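Local coordinates for protein alpha-glucosidase (PDB 6PNR) that probably hydrolyses alpha-linked sulfoquinovosides as a sulfoquinovosidase of glycoside hydrolase family 31, at residues E425-S430 with V436-R441. Residues are numbered along the deposited sequence; the frame is centred on the assembly and turned at random.
Sequences EAVKES and VVYFMR. With 9VH ([(3~{S},4~{R},5~{R})-4,5-bis(oxidanyl)piperidin-3-yl]methanesulfonic acid), chain C.
Val427 meets Val436 and Tyr438 where the last turn of helix 408-429 packs on strand 437-439 and on Val436 just before it. Strand 386-389, helix 408-429 and the adjacent parallel strand 437-439 form a beta-alpha-beta crossover of the family 31 TIM barrel. This contact joins the helix to the second strand. It is small, buried and apolar.

Val427 carries the helix side with both methyls. Val427 CG1 lies 3.5 Å from Val436 CG2, and Val427 CG2 is 3.6 Å from the same methyl. A single methyl of Val436 thus touches both branches of Val427. With CG1 anti to the backbone N (chi1 170°), Val427 turns both methyls to Val436 CG2 and its CG2 also to the Tyr438 ring. Val427 CG2 reaches that ring obliquely, 3.8 Å from Tyr438 CE1, with CD1 about as close. Trp387 of strand 386-389 packs on Val427 as well.

The polar end of Tyr438 is bonded elsewhere: its OH hydrogen-bonds to Tyr450 O. Asn423 and Tyr424 of the same helix also touch the Tyr438 side chain.

The helix end is held by its own bonds. Ser430 OG donates to Ala426 O over 2.7 Å, with a C=O...OG angle of 160°. Ser430 N gives the same oxygen a second bond.

Beyond the strand the chain enters the ligand pocket, where the aza-sugar inhibitor is bound. Arg441 is extended from CG to NE, and Glu393 forms a salt bridge with NE. Phe391 makes a cation-pi contact with the guanidinium. The inhibitor ring nitrogen N1 approaches this group obliquely, with Arg441 NH1 3.3 Å from N1.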
loop_
_atom_site.group_PDB
_atom_site.type_symbol
_atom_site.label_atom_id
_atom_site.label_comp_id
_atom_site.label_asym_id
_atom_site.label_seq_id
_atom_site.Cartn_x
_atom_site.Cartn_y
_atom_site.Cartn_z
ATOM N N GLU A 425 -34.963 6.356 -19.245
ATOM C CA GLU A 425 -35.987 5.940 -20.196
ATOM C C GLU A 425 -37.314 5.665 -19.497
ATOM O O GLU A 425 -38.377 6.047 -20.008
ATOM C CB GLU A 425 -35.484 4.739 -20.998
ATOM C CG GLU A 425 -34.350 5.178 -21.942
ATOM C CD GLU A 425 -33.857 4.104 -22.905
ATOM O OE1 GLU A 425 -34.344 2.949 -22.870
ATOM O OE2 GLU A 425 -32.962 4.433 -23.711
ATOM N N ALA A 426 -37.279 5.068 -18.300
ATOM C CA ALA A 426 -38.508 4.926 -17.517
ATOM C C ALA A 426 -39.204 6.270 -17.330
ATOM O O ALA A 426 -40.421 6.392 -17.536
ATOM C CB ALA A 426 -38.212 4.284 -16.156
ATOM N N VAL A 427 -38.439 7.299 -16.957
ATOM C CA VAL A 427 -39.026 8.610 -16.710
ATOM C C VAL A 427 -39.471 9.250 -18.019
ATOM O O VAL A 427 -40.579 9.787 -18.119
ATOM C CB VAL A 427 -38.037 9.506 -15.946
ATOM C CG1 VAL A 427 -38.535 10.925 -15.891
ATOM C CG2 VAL A 427 -37.834 8.957 -14.533
ATOM N N LYS A 428 -38.622 9.188 -19.046
ATOM C CA LYS A 428 -38.945 9.838 -20.310
ATOM C C LYS A 428 -40.169 9.197 -20.964
ATOM O O LYS A 428 -41.089 9.896 -21.399
ATOM C CB LYS A 428 -37.740 9.771 -21.247
ATOM C CG LYS A 428 -37.908 10.552 -22.557
ATOM C CD LYS A 428 -36.733 10.277 -23.496
ATOM C CE LYS A 428 -36.655 11.279 -24.658
ATOM N NZ LYS A 428 -35.744 12.443 -24.359
ATOM N N GLU A 429 -40.185 7.867 -21.062
ATOM C CA GLU A 429 -41.313 7.182 -21.689
ATOM C C GLU A 429 -42.601 7.425 -20.919
ATOM O O GLU A 429 -43.692 7.387 -21.502
ATOM C CB GLU A 429 -41.022 5.680 -21.800
ATOM C CG GLU A 429 -39.855 5.361 -22.738
ATOM C CD GLU A 429 -39.449 3.902 -22.712
ATOM O OE1 GLU A 429 -40.118 3.103 -22.017
ATOM O OE2 GLU A 429 -38.455 3.547 -23.387
ATOM N N SER A 430 -42.495 7.696 -19.618
ATOM C CA SER A 430 -43.645 8.066 -18.804
ATOM C C SER A 430 -44.059 9.517 -18.995
ATOM O O SER A 430 -45.031 9.952 -18.369
ATOM C CB SER A 430 -43.341 7.810 -17.321
ATOM O OG SER A 430 -43.091 6.434 -17.072
ATOM N N VAL A 436 -40.331 14.468 -12.371
ATOM C CA VAL A 436 -39.840 13.567 -11.333
ATOM C C VAL A 436 -38.327 13.579 -11.417
ATOM O O VAL A 436 -37.751 13.856 -12.473
ATOM C CB VAL A 436 -40.377 12.128 -11.469
ATOM C CG1 VAL A 436 -41.889 12.109 -11.627
ATOM C CG2 VAL A 436 -39.703 11.426 -12.607
ATOM N N VAL A 437 -37.670 13.292 -10.303
ATOM C CA VAL A 437 -36.214 13.358 -10.293
ATOM C C VAL A 437 -35.656 12.168 -9.529
ATOM O O VAL A 437 -36.141 11.837 -8.441
ATOM C CB VAL A 437 -35.710 14.693 -9.700
ATOM C CG1 VAL A 437 -36.292 14.945 -8.310
ATOM C CG2 VAL A 437 -34.180 14.728 -9.690
ATOM N N TYR A 438 -34.650 11.512 -10.106
ATOM C CA TYR A 438 -33.906 10.484 -9.395
ATOM C C TYR A 438 -32.483 10.986 -9.196
ATOM O O TYR A 438 -31.999 11.841 -9.943
ATOM C CB TYR A 438 -33.918 9.127 -10.131
ATOM C CG TYR A 438 -33.537 9.244 -11.591
ATOM C CD1 TYR A 438 -34.492 9.546 -12.553
ATOM C CD2 TYR A 438 -32.220 9.077 -12.001
ATOM C CE1 TYR A 438 -34.145 9.682 -13.895
ATOM C CE2 TYR A 438 -31.855 9.222 -13.339
ATOM C CZ TYR A 438 -32.826 9.520 -14.280
ATOM O OH TYR A 438 -32.477 9.666 -15.606
ATOM N N PHE A 439 -31.819 10.495 -8.166
ATOM C CA PHE A 439 -30.450 10.935 -7.935
ATOM C C PHE A 439 -29.536 9.733 -7.802
ATOM O O PHE A 439 -29.891 8.739 -7.161
ATOM C CB PHE A 439 -30.338 11.879 -6.710
ATOM C CG PHE A 439 -31.274 11.545 -5.571
ATOM C CD1 PHE A 439 -32.608 11.935 -5.602
ATOM C CD2 PHE A 439 -30.799 10.880 -4.439
ATOM C CE1 PHE A 439 -33.457 11.645 -4.541
ATOM C CE2 PHE A 439 -31.645 10.583 -3.373
ATOM C CZ PHE A 439 -32.958 10.957 -3.417
ATOM N N MET A 440 -28.370 9.822 -8.441
ATOM C CA MET A 440 -27.409 8.733 -8.512
ATOM C C MET A 440 -26.081 9.153 -7.894
ATOM O O MET A 440 -25.697 10.325 -7.935
ATOM C CB MET A 440 -27.187 8.306 -9.965
ATOM C CG MET A 440 -28.484 8.106 -10.753
ATOM S SD MET A 440 -28.163 7.460 -12.397
ATOM C CE MET A 440 -27.456 5.854 -12.026
ATOM N N ARG A 441 -25.376 8.183 -7.317
ATOM C CA ARG A 441 -24.023 8.423 -6.838
ATOM C C ARG A 441 -22.954 7.884 -7.786
ATOM O O ARG A 441 -21.842 8.408 -7.803
ATOM C CB ARG A 441 -23.828 7.791 -5.449
ATOM C CG ARG A 441 -23.887 6.268 -5.445
ATOM C CD ARG A 441 -23.644 5.658 -4.047
ATOM N NE ARG A 441 -23.328 4.235 -4.140
ATOM C CZ ARG A 441 -23.107 3.434 -3.094
ATOM N NH1 ARG A 441 -23.157 3.911 -1.854
ATOM N NH2 ARG A 441 -22.817 2.155 -3.290
HETATM O O1 9VH C . -28.236 0.072 3.202
HETATM S S1 9VH C . -28.636 -0.043 1.810
HETATM O O2 9VH C . -27.530 -0.508 1.010
HETATM O O3 9VH C . -29.845 -0.818 1.675
HETATM C C1 9VH C . -29.014 1.614 1.313
HETATM C C2 9VH C . -27.813 2.569 1.310
HETATM C C3 9VH C . -26.951 2.239 0.101
HETATM N N1 9VH C . -25.915 3.202 -0.271
HETATM C C4 9VH C . -26.433 4.567 -0.367
HETATM C C5 9VH C . -27.108 4.962 0.938
HETATM O O4 9VH C . -27.589 6.297 0.802
HETATM C C6 9VH C . -28.271 4.025 1.232
HETATM O O5 9VH C . -28.917 4.398 2.446
#